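Local atomic coordinates of immune protein (Enterobacter cloacae, PDB entry 6D7Y), a protein that probably protects the cell that makes it by binding and neutralising the toxic C-terminal tip of a CdiA contact-dependent growth inhibition protein. Residues K27-D33 with V67-S73; L17-K22 with F48-I53; L80-R86 with G97-M102. All blocks are in the same frame, centred on the assembly; numbering follows the deposited sequence.

Contact 1. Residues K27-D33 with V67-S73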
loop_
_atom_site.group_PDB
_atom_site.type_symbol
_atom_site.label_atom_id
_atom_site.label_comp_id
_atom_site.label_asym_id
_atom_site.label_seq_id
_atom_site.Cartn_x
_atom_site.Cartn_y
_atom_site.Cartn_z
ATOM N N LYS B 27 4.875 -10.500 -3.182
ATOM C CA LYS B 27 5.930 -10.363 -2.176
ATOM C C LYS B 27 5.459 -10.858 -0.795
ATOM O O LYS B 27 6.229 -10.845 0.170
ATOM C CB LYS B 27 6.448 -8.916 -2.151
ATOM C CG LYS B 27 6.857 -8.441 -3.551
ATOM C CD LYS B 27 7.445 -7.030 -3.596
ATOM C CE LYS B 27 8.918 -6.981 -3.206
ATOM N NZ LYS B 27 9.195 -7.488 -1.846
ATOM N N SER B 28 4.201 -11.304 -0.708
ATOM C CA SER B 28 3.660 -11.851 0.539
ATOM C C SER B 28 3.437 -13.353 0.498
ATOM O O SER B 28 3.331 -13.956 -0.575
ATOM C CB SER B 28 2.330 -11.211 0.846
ATOM O OG SER B 28 1.336 -11.586 -0.099
ATOM N N ASP B 29 3.322 -13.942 1.688
ATOM C CA ASP B 29 3.069 -15.378 1.815
ATOM C C ASP B 29 1.606 -15.686 1.542
ATOM O O ASP B 29 1.299 -16.663 0.868
ATOM C CB ASP B 29 3.473 -15.894 3.189
ATOM C CG ASP B 29 4.972 -15.876 3.408
ATOM O OD1 ASP B 29 5.727 -15.638 2.451
ATOM O OD2 ASP B 29 5.398 -16.128 4.555
ATOM N N ARG B 30 0.704 -14.865 2.071
ATOM C CA ARG B 30 -0.723 -15.068 1.854
ATOM C C ARG B 30 -1.543 -13.833 2.157
ATOM O O ARG B 30 -1.065 -12.916 2.815
ATOM C CB ARG B 30 -1.230 -16.271 2.677
ATOM C CG ARG B 30 -0.776 -16.296 4.127
ATOM C CD ARG B 30 -1.293 -17.551 4.828
ATOM N NE ARG B 30 -2.748 -17.491 4.984
ATOM C CZ ARG B 30 -3.393 -16.966 6.035
ATOM N NH1 ARG B 30 -4.725 -16.950 6.051
ATOM N NH2 ARG B 30 -2.733 -16.449 7.073
ATOM N N ILE B 31 -2.771 -13.813 1.636
ATOM C CA ILE B 31 -3.697 -12.710 1.873
ATOM C C ILE B 31 -5.026 -13.254 2.312
ATOM O O ILE B 31 -5.443 -14.339 1.892
ATOM C CB ILE B 31 -3.895 -11.767 0.666
ATOM C CG1 ILE B 31 -4.631 -12.434 -0.497
ATOM C CG2 ILE B 31 -2.559 -11.202 0.221
ATOM C CD1 ILE B 31 -4.885 -11.478 -1.643
ATOM N N PHE B 32 -5.690 -12.478 3.147
ATOM C CA PHE B 32 -6.959 -12.858 3.733
ATOM C C PHE B 32 -7.642 -11.629 4.296
ATOM O O PHE B 32 -7.124 -10.506 4.190
ATOM C CB PHE B 32 -6.709 -13.873 4.851
ATOM C CG PHE B 32 -5.730 -13.399 5.877
ATOM C CD1 PHE B 32 -4.369 -13.567 5.675
ATOM C CD2 PHE B 32 -6.162 -12.768 7.036
ATOM C CE1 PHE B 32 -3.451 -13.118 6.605
ATOM C CE2 PHE B 32 -5.250 -12.323 7.978
ATOM C CZ PHE B 32 -3.889 -12.491 7.760
ATOM N N ASP B 33 -8.798 -11.856 4.903
ATOM C CA ASP B 33 -9.608 -10.795 5.503
ATOM C C ASP B 33 -9.957 -9.679 4.501
ATOM O O ASP B 33 -9.694 -8.509 4.738
ATOM C CB ASP B 33 -8.923 -10.215 6.749
ATOM C CG ASP B 33 -9.842 -9.296 7.549
ATOM O OD1 ASP B 33 -11.077 -9.492 7.515
ATOM O OD2 ASP B 33 -9.325 -8.391 8.223
ATOM N N VAL B 67 -7.372 -5.646 2.641
ATOM C CA VAL B 67 -7.032 -7.032 2.792
ATOM C C VAL B 67 -5.818 -7.136 3.687
ATOM O O VAL B 67 -4.939 -6.279 3.648
ATOM C CB VAL B 67 -6.785 -7.686 1.401
ATOM C CG1 VAL B 67 -5.697 -6.981 0.637
ATOM C CG2 VAL B 67 -6.446 -9.151 1.526
ATOM N N SER B 68 -5.800 -8.152 4.544
ATOM C CA SER B 68 -4.652 -8.387 5.395
ATOM C C SER B 68 -3.699 -9.276 4.621
ATOM O O SER B 68 -4.122 -10.207 3.920
ATOM C CB SER B 68 -5.047 -9.032 6.732
ATOM O OG SER B 68 -5.814 -8.125 7.495
HETATM N N MSE B 69 -2.419 -8.994 4.764
HETATM C CA MSE B 69 -1.386 -9.719 4.069
HETATM C C MSE B 69 -0.470 -10.228 5.127
HETATM O O MSE B 69 -0.204 -9.527 6.095
HETATM C CB MSE B 69 -0.728 -8.692 3.127
HETATM C CG MSE B 69 0.445 -9.232 2.327
HETATM SE SE MSE B 69 0.956 -8.061 0.796
HETATM C CE MSE B 69 -0.756 -8.204 -0.174
ATOM N N GLU B 70 -0.034 -11.478 5.000
ATOM C CA GLU B 70 0.927 -12.061 5.930
ATOM C C GLU B 70 2.225 -12.380 5.214
ATOM O O GLU B 70 2.211 -12.874 4.070
ATOM C CB GLU B 70 0.366 -13.344 6.550
ATOM C CG GLU B 70 1.370 -14.073 7.425
ATOM C CD GLU B 70 0.824 -15.352 8.004
ATOM O OE1 GLU B 70 -0.412 -15.456 8.184
ATOM O OE2 GLU B 70 1.639 -16.251 8.292
ATOM N N GLY B 71 3.335 -12.132 5.907
ATOM C CA GLY B 71 4.668 -12.432 5.398
ATOM C C GLY B 71 5.042 -11.594 4.191
ATOM O O GLY B 71 5.395 -12.133 3.154
ATOM N N PHE B 72 4.968 -10.275 4.330
ATOM C CA PHE B 72 5.297 -9.376 3.228
ATOM C C PHE B 72 6.783 -9.040 3.248
ATOM O O PHE B 72 7.252 -8.458 4.209
ATOM C CB PHE B 72 4.487 -8.080 3.333
ATOM C CG PHE B 72 4.757 -7.126 2.213
ATOM C CD1 PHE B 72 4.121 -7.285 0.990
ATOM C CD2 PHE B 72 5.678 -6.092 2.358
ATOM C CE1 PHE B 72 4.379 -6.424 -0.065
ATOM C CE2 PHE B 72 5.934 -5.225 1.305
ATOM C CZ PHE B 72 5.287 -5.391 0.094
ATOM N N SER B 73 7.518 -9.422 2.201
ATOM C CA SER B 73 8.955 -9.133 2.132
ATOM C C SER B 73 9.108 -7.813 1.399
ATOM O O SER B 73 8.590 -7.653 0.299
ATOM C CB SER B 73 9.715 -10.244 1.404
ATOM O OG SER B 73 9.260 -10.381 0.072
#
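A classic beta bulge lies where the edge strand 30-36 pairs antiparallel with strand 63-75: Asp29 and Arg30 both face Glu70, and Glu70 O accepts from Asp29 N (2.8 Å) and Arg30 N (3.2 Å). Regular pairing follows, with Arg30 and Phe32 in hydrogen-bonded pairs with Glu70 and Ser68, and Ile31 opposite Met69 (selenomethionine) in the non-hydrogen-bonded pair between them.

The face bearing Arg30, Phe32, Ser68 and Glu70 is the more open one, and charged ends suit it. Arg30 bends at chi3 (-69°) and brings NH2 2.8 Å from Glu70 OE1 in a salt bridge; the oxygen lies near the guanidinium plane, whereas the nitrogen approaches from above the carboxylate plane, the two planes being 86° apart. One face of this guanidinium lies over Phe32 CD1. Ser68, small enough to fit beneath the Phe32 ring, sets its CB over the face, 3.9 Å from the centroid, while Glu70 CB meets the ring's edge.

On the buried face, Ile31 CB meets Val67 CG2 at 3.8 Å and Ile31 packs against Met69 in one of its two modelled conformers, under helix 17-25. The chain turns its corner at Glu70 and Gly71, whose positive phi comes easily without a side chain. Beyond it, Lys27 O is gripped by Ser73 N (2.8 Å) and Ser73 OG, the hydroxyl lying in the carbonyl plane on a lone pair.

Contact 2. Residues L17-K22 with F48-I53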
loop_
_atom_site.group_PDB
_atom_site.type_symbol
_atom_site.label_atom_id
_atom_site.label_comp_id
_atom_site.label_asym_id
_atom_site.label_seq_id
_atom_site.Cartn_x
_atom_site.Cartn_y
_atom_site.Cartn_z
ATOM N N LEU B 17 -3.530 -0.692 -12.116
ATOM C CA LEU B 17 -3.912 -1.101 -10.752
ATOM C C LEU B 17 -3.842 -2.607 -10.475
ATOM O O LEU B 17 -3.180 -3.029 -9.538
ATOM C CB LEU B 17 -5.309 -0.568 -10.431
ATOM C CG LEU B 17 -5.900 -0.887 -9.056
ATOM C CD1 LEU B 17 -4.945 -0.495 -7.938
ATOM C CD2 LEU B 17 -7.242 -0.183 -8.920
ATOM N N PHE B 18 -4.547 -3.413 -11.258
ATOM C CA PHE B 18 -4.494 -4.872 -11.071
ATOM C C PHE B 18 -3.057 -5.405 -11.023
ATOM O O PHE B 18 -2.705 -6.191 -10.160
ATOM C CB PHE B 18 -5.253 -5.605 -12.183
ATOM C CG PHE B 18 -5.026 -7.101 -12.178
ATOM C CD1 PHE B 18 -5.734 -7.929 -11.308
ATOM C CD2 PHE B 18 -4.086 -7.676 -13.022
ATOM C CE1 PHE B 18 -5.513 -9.304 -11.295
ATOM C CE2 PHE B 18 -3.859 -9.045 -13.010
ATOM C CZ PHE B 18 -4.578 -9.863 -12.152
ATOM N N PHE B 19 -2.228 -4.963 -11.961
ATOM C CA PHE B 19 -0.845 -5.440 -12.039
ATOM C C PHE B 19 0.010 -4.943 -10.871
ATOM O O PHE B 19 0.919 -5.644 -10.411
ATOM C CB PHE B 19 -0.293 -5.121 -13.432
ATOM C CG PHE B 19 -1.140 -5.720 -14.532
ATOM C CD1 PHE B 19 -1.035 -7.073 -14.845
ATOM C CD2 PHE B 19 -2.093 -4.947 -15.209
ATOM C CE1 PHE B 19 -1.843 -7.641 -15.818
ATOM C CE2 PHE B 19 -2.895 -5.509 -16.195
ATOM C CZ PHE B 19 -2.773 -6.861 -16.498
ATOM N N LEU B 20 -0.297 -3.745 -10.377
ATOM C CA LEU B 20 0.388 -3.234 -9.195
ATOM C C LEU B 20 0.006 -4.143 -8.024
ATOM O O LEU B 20 0.862 -4.600 -7.284
ATOM C CB LEU B 20 -0.026 -1.795 -8.883
ATOM C CG LEU B 20 0.539 -1.173 -7.594
ATOM C CD1 LEU B 20 2.053 -1.142 -7.606
ATOM C CD2 LEU B 20 -0.010 0.229 -7.410
ATOM N N LEU B 21 -1.286 -4.436 -7.900
ATOM C CA LEU B 21 -1.756 -5.283 -6.800
ATOM C C LEU B 21 -1.136 -6.675 -6.858
ATOM O O LEU B 21 -0.748 -7.198 -5.821
ATOM C CB LEU B 21 -3.285 -5.315 -6.721
ATOM C CG LEU B 21 -3.939 -3.969 -6.329
ATOM C CD1 LEU B 21 -5.442 -4.020 -6.553
ATOM C CD2 LEU B 21 -3.619 -3.535 -4.900
ATOM N N LYS B 22 -1.012 -7.258 -8.058
ATOM C CA LYS B 22 -0.379 -8.583 -8.220
ATOM C C LYS B 22 1.092 -8.506 -7.842
ATOM O O LYS B 22 1.629 -9.426 -7.250
ATOM C CB LYS B 22 -0.523 -9.115 -9.661
ATOM C CG LYS B 22 -1.946 -9.445 -10.102
ATOM C CD LYS B 22 -2.612 -10.527 -9.263
ATOM C CE LYS B 22 -1.915 -11.879 -9.349
ATOM N NZ LYS B 22 -2.590 -12.871 -8.457
ATOM N N PHE B 48 -6.560 -11.713 -6.021
ATOM C CA PHE B 48 -6.953 -10.651 -6.933
ATOM C C PHE B 48 -7.185 -11.177 -8.349
ATOM O O PHE B 48 -6.385 -11.945 -8.872
ATOM C CB PHE B 48 -5.898 -9.549 -6.987
ATOM C CG PHE B 48 -5.663 -8.861 -5.676
ATOM C CD1 PHE B 48 -6.682 -8.148 -5.066
ATOM C CD2 PHE B 48 -4.404 -8.864 -5.084
ATOM C CE1 PHE B 48 -6.464 -7.494 -3.864
ATOM C CE2 PHE B 48 -4.177 -8.202 -3.885
ATOM C CZ PHE B 48 -5.210 -7.518 -3.275
ATOM N N SER B 49 -8.293 -10.756 -8.944
ATOM C CA SER B 49 -8.647 -11.113 -10.305
ATOM C C SER B 49 -8.837 -9.795 -11.028
ATOM O O SER B 49 -9.057 -8.761 -10.390
ATOM C CB SER B 49 -9.928 -11.946 -10.335
ATOM O OG SER B 49 -10.988 -11.260 -9.695
ATOM N N GLU B 50 -8.734 -9.824 -12.353
ATOM C CA GLU B 50 -8.875 -8.609 -13.155
ATOM C C GLU B 50 -10.296 -8.050 -13.118
ATOM O O GLU B 50 -10.481 -6.843 -13.218
ATOM C CB GLU B 50 -8.431 -8.856 -14.608
ATOM C CG GLU B 50 -6.989 -9.343 -14.719
ATOM C CD GLU B 50 -6.499 -9.505 -16.150
ATOM O OE1 GLU B 50 -7.037 -8.829 -17.054
ATOM O OE2 GLU B 50 -5.552 -10.298 -16.367
ATOM N N LEU B 51 -11.293 -8.925 -12.970
ATOM C CA LEU B 51 -12.702 -8.496 -12.908
ATOM C C LEU B 51 -13.026 -7.841 -11.560
ATOM O O LEU B 51 -13.900 -6.978 -11.490
ATOM C CB LEU B 51 -13.663 -9.656 -13.214
ATOM C CG LEU B 51 -13.543 -10.265 -14.615
ATOM C CD1 LEU B 51 -14.506 -11.436 -14.769
ATOM C CD2 LEU B 51 -13.782 -9.223 -15.705
ATOM N N LEU B 52 -12.337 -8.264 -10.499
ATOM C CA LEU B 52 -12.496 -7.651 -9.180
ATOM C C LEU B 52 -12.147 -6.163 -9.274
ATOM O O LEU B 52 -12.903 -5.297 -8.834
ATOM C CB LEU B 52 -11.563 -8.327 -8.161
ATOM C CG LEU B 52 -11.244 -7.633 -6.823
ATOM C CD1 LEU B 52 -12.474 -7.200 -6.035
ATOM C CD2 LEU B 52 -10.364 -8.543 -5.978
ATOM N N ILE B 53 -10.995 -5.891 -9.875
ATOM C CA ILE B 53 -10.504 -4.533 -10.045
ATOM C C ILE B 53 -11.383 -3.724 -10.996
ATOM O O ILE B 53 -11.643 -2.543 -10.758
ATOM C CB ILE B 53 -9.041 -4.548 -10.545
ATOM C CG1 ILE B 53 -8.165 -5.443 -9.638
ATOM C CG2 ILE B 53 -8.493 -3.132 -10.672
ATOM C CD1 ILE B 53 -8.269 -5.161 -8.156
#
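Helix 17-25 runs past the start of helix 50-58, the backbones coming nearest at Phe18 and Ile53, whose CA atoms are 6.1 Å apart, and at Lys22 and Phe48, 7.0 Å apart between CA atoms, Phe48 belonging to the residues that lead into the second helix. Phe18 carries much of the contact. With CG anti to the backbone N (chi1 170°), its ring reaches across to the first turn of the other helix, where Glu50 CG sits almost exactly over the ring centre, 3.5 Å from the centroid. The methylene of an otherwise polar residue thus does the packing, and the extended Glu50 chain carries its carboxylate on past the ring toward the exposed side. On the opposite face of the same ring lies Lys22 CG, one turn further along Phe18's own helix, so the aromatic is sandwiched between two aliphatic stems. Ile53 CG1 closes one edge of the ring, 3.9 Å from Phe18 CD1.

This is helix-to-helix packing on one side of an antiparallel sheet, made at the N-terminal end of helix 50-58. Ser49 is the N-cap there: its OG accepts a weak bond from Leu52 N, and a short hydroxyl side chain is well suited to that position. Phe18 CE1 comes within 3.4 Å of Glu50 N, so the ring borders the capped turn itself.

Deeper in, branched and aromatic side chains replace the polar ones. Ile53 divides its branches, CG2 meeting Leu17 CD2 at 3.7 Å and CD1 pressing on Leu21 CD1 at 3.4 Å, closer than methyl groups usually sit. Leu21 CB in turn lies over a face of the Phe48 ring, 4.2 Å from its centroid. Along the outer side, Lys22 slides past Phe48 in the opposite direction, its CD against Phe48 CB, and its NZ forms a salt bridge with Glu25.

Contact 3. Residues L80-R86 with G97-M102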
loop_
_atom_site.group_PDB
_atom_site.type_symbol
_atom_site.label_atom_id
_atom_site.label_comp_id
_atom_site.label_asym_id
_atom_site.label_seq_id
_atom_site.Cartn_x
_atom_site.Cartn_y
_atom_site.Cartn_z
ATOM N N LEU B 80 7.797 -8.206 6.942
ATOM C CA LEU B 80 6.854 -7.726 7.958
ATOM C C LEU B 80 5.844 -8.845 8.241
ATOM O O LEU B 80 5.274 -9.402 7.292
ATOM C CB LEU B 80 6.124 -6.496 7.431
ATOM C CG LEU B 80 7.043 -5.407 6.864
ATOM C CD1 LEU B 80 6.228 -4.252 6.299
ATOM C CD2 LEU B 80 8.025 -4.912 7.917
ATOM N N PRO B 81 5.608 -9.178 9.529
ATOM C CA PRO B 81 4.627 -10.244 9.851
ATOM C C PRO B 81 3.196 -10.012 9.327
ATOM O O PRO B 81 2.632 -10.943 8.729
ATOM C CB PRO B 81 4.628 -10.283 11.383
ATOM C CG PRO B 81 5.955 -9.731 11.781
ATOM C CD PRO B 81 6.325 -8.713 10.733
ATOM N N VAL B 82 2.615 -8.810 9.541
ATOM C CA VAL B 82 1.244 -8.538 9.057
ATOM C C VAL B 82 1.077 -7.101 8.533
ATOM O O VAL B 82 1.396 -6.150 9.237
ATOM C CB VAL B 82 0.175 -8.754 10.153
ATOM C CG1 VAL B 82 -1.222 -8.615 9.544
ATOM C CG2 VAL B 82 0.322 -10.126 10.817
ATOM N N VAL B 83 0.504 -6.967 7.341
ATOM C CA VAL B 83 0.270 -5.660 6.725
ATOM C C VAL B 83 -1.186 -5.539 6.289
ATOM O O VAL B 83 -1.806 -6.544 5.837
ATOM C CB VAL B 83 1.169 -5.509 5.485
ATOM C CG1 VAL B 83 0.876 -4.214 4.722
ATOM C CG2 VAL B 83 2.630 -5.604 5.887
ATOM N N LEU B 84 -1.751 -4.347 6.475
ATOM C CA LEU B 84 -3.104 -4.042 6.017
ATOM C C LEU B 84 -2.943 -3.294 4.684
ATOM O O LEU B 84 -2.359 -2.244 4.679
ATOM C CB LEU B 84 -3.829 -3.126 7.000
ATOM C CG LEU B 84 -5.224 -2.610 6.597
ATOM C CD1 LEU B 84 -6.218 -3.738 6.371
ATOM C CD2 LEU B 84 -5.757 -1.631 7.638
ATOM N N LEU B 85 -3.452 -3.864 3.595
ATOM C CA LEU B 85 -3.388 -3.255 2.272
ATOM C C LEU B 85 -4.698 -2.545 2.074
ATOM O O LEU B 85 -5.772 -3.168 2.241
ATOM C CB LEU B 85 -3.243 -4.325 1.218
ATOM C CG LEU B 85 -3.207 -3.893 -0.246
ATOM C CD1 LEU B 85 -1.955 -3.102 -0.505
ATOM C CD2 LEU B 85 -3.274 -5.121 -1.134
ATOM N N ARG B 86 -4.637 -1.264 1.690
ATOM C CA ARG B 86 -5.831 -0.460 1.496
ATOM C C ARG B 86 -5.861 0.043 0.055
ATOM O O ARG B 86 -4.847 0.520 -0.441
ATOM C CB ARG B 86 -5.806 0.749 2.427
ATOM C CG ARG B 86 -5.696 0.389 3.883
ATOM C CD ARG B 86 -5.695 1.583 4.825
ATOM N NE ARG B 86 -7.015 2.195 5.041
ATOM C CZ ARG B 86 -7.409 3.425 4.685
ATOM N NH1 ARG B 86 -6.603 4.305 4.094
ATOM N NH2 ARG B 86 -8.650 3.799 4.974
ATOM N N GLY B 97 -2.365 1.694 -0.251
ATOM C CA GLY B 97 -1.572 1.924 0.916
ATOM C C GLY B 97 -1.329 0.664 1.686
ATOM O O GLY B 97 -2.127 -0.254 1.600
ATOM N N LEU B 98 -0.196 0.631 2.378
ATOM C CA LEU B 98 0.207 -0.496 3.238
ATOM C C LEU B 98 0.446 0.025 4.642
ATOM O O LEU B 98 1.328 0.870 4.839
ATOM C CB LEU B 98 1.484 -1.166 2.729
ATOM C CG LEU B 98 1.395 -2.031 1.462
ATOM C CD1 LEU B 98 1.120 -1.201 0.217
ATOM C CD2 LEU B 98 2.702 -2.791 1.274
ATOM N N CYS B 99 -0.278 -0.519 5.639
ATOM C CA CYS B 99 -0.143 -0.061 7.030
ATOM C C CYS B 99 0.368 -1.240 7.841
ATOM O O CYS B 99 -0.111 -2.358 7.636
ATOM C CB CYS B 99 -1.503 0.358 7.600
ATOM S SG CYS B 99 -2.332 1.646 6.645
ATOM N N PHE B 100 1.315 -0.975 8.736
ATOM C CA PHE B 100 1.957 -1.996 9.586
ATOM C C PHE B 100 2.537 -1.392 10.862
ATOM O O PHE B 100 2.982 -0.246 10.873
ATOM C CB PHE B 100 3.077 -2.690 8.807
ATOM C CG PHE B 100 4.102 -1.735 8.245
ATOM C CD1 PHE B 100 3.904 -1.141 7.016
ATOM C CD2 PHE B 100 5.262 -1.440 8.953
ATOM C CE1 PHE B 100 4.842 -0.255 6.497
ATOM C CE2 PHE B 100 6.203 -0.572 8.450
ATOM C CZ PHE B 100 5.998 0.039 7.228
ATOM N N TYR B 101 2.507 -2.145 11.966
ATOM C CA TYR B 101 3.091 -1.635 13.195
ATOM C C TYR B 101 4.585 -1.932 13.247
ATOM O O TYR B 101 5.060 -2.892 12.619
ATOM C CB TYR B 101 2.415 -2.263 14.451
ATOM C CG TYR B 101 1.015 -1.773 14.697
ATOM C CD1 TYR B 101 -0.079 -2.393 14.105
ATOM C CD2 TYR B 101 0.773 -0.681 15.525
ATOM C CE1 TYR B 101 -1.379 -1.935 14.334
ATOM C CE2 TYR B 101 -0.507 -0.218 15.756
ATOM C CZ TYR B 101 -1.581 -0.835 15.153
ATOM O OH TYR B 101 -2.861 -0.378 15.392
HETATM N N MSE B 102 5.323 -1.114 14.001
HETATM C CA MSE B 102 6.752 -1.348 14.267
HETATM C C MSE B 102 6.915 -1.028 15.729
HETATM O O MSE B 102 6.232 -0.150 16.252
HETATM C CB MSE B 102 7.729 -0.535 13.429
HETATM C CG MSE B 102 7.603 -0.800 11.934
HETATM SE SE MSE B 102 8.205 -2.612 11.403
HETATM C CE MSE B 102 10.072 -2.529 12.039
#
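Leu80 and Phe100 meet across the hairpin of strands 78-90 and 93-102, beside the corner at Pro81. From Phe100 CB, which lies 4.1 Å from Val83 CG2 and also near Val82 O, the side chain leaves between its backbone N and carbonyl carbon (chi1 55°). Phe100 CG is 3.8 Å from Leu80 CD1, and the same methyl lies over the ring centre in a CH-pi contact, 3.9 Å from the centroid, with Phe100 CD1 and CD2 almost equally near it. Further out, the Phe100 side chain packs against Val111 of helix 105-126. Leucine suits position 80 because its fork serves two partners: CD1 takes the ring, while CD2 reaches the selenium of Met102, a selenomethionine.

Farther along, Leu84 and Cys99 form a hydrogen-bonded pair, Leu84 N to Cys99 O at 2.8 Å, and Arg86 pairs likewise with Gly97. Between them Leu85 and Leu98 point the same way, their CD1 atoms 3.7 Å apart, and Val83 CG1 packs on Leu98 CB.

This apolar face turns to the interior: helix 105-126 also covers Leu80 through Phe115, strand 63-75 flanks the hairpin on one side, and strand 3-10 flanks it on the other, pairing Val7 with Leu98.

How the contacts relate
Contacts 1 and 3 belong to one antiparallel sheet, their centres 9 Å apart, because strands 63-75 and 78-90 are neighbours in it; Met69 N to Val83 O (2.7 Å) and Phe72 O to Leu80 N (2.8 Å) are probable hydrogen bonds joining them. Contact 2 packs against this sheet, its centre 15 Å from that of contact 1 and 19 Å from that of contact 3. Phe48 links all three: its CZ lies 4.0 Å from Val67 CG1 and 3.8 Å from Leu85 CD2, while its CE2 touches Ile31 CD1. Along the chain, the segments of contacts 1 and 2 alternate, with strand 30-36 falling between the two helices, whereas contact 3 follows both.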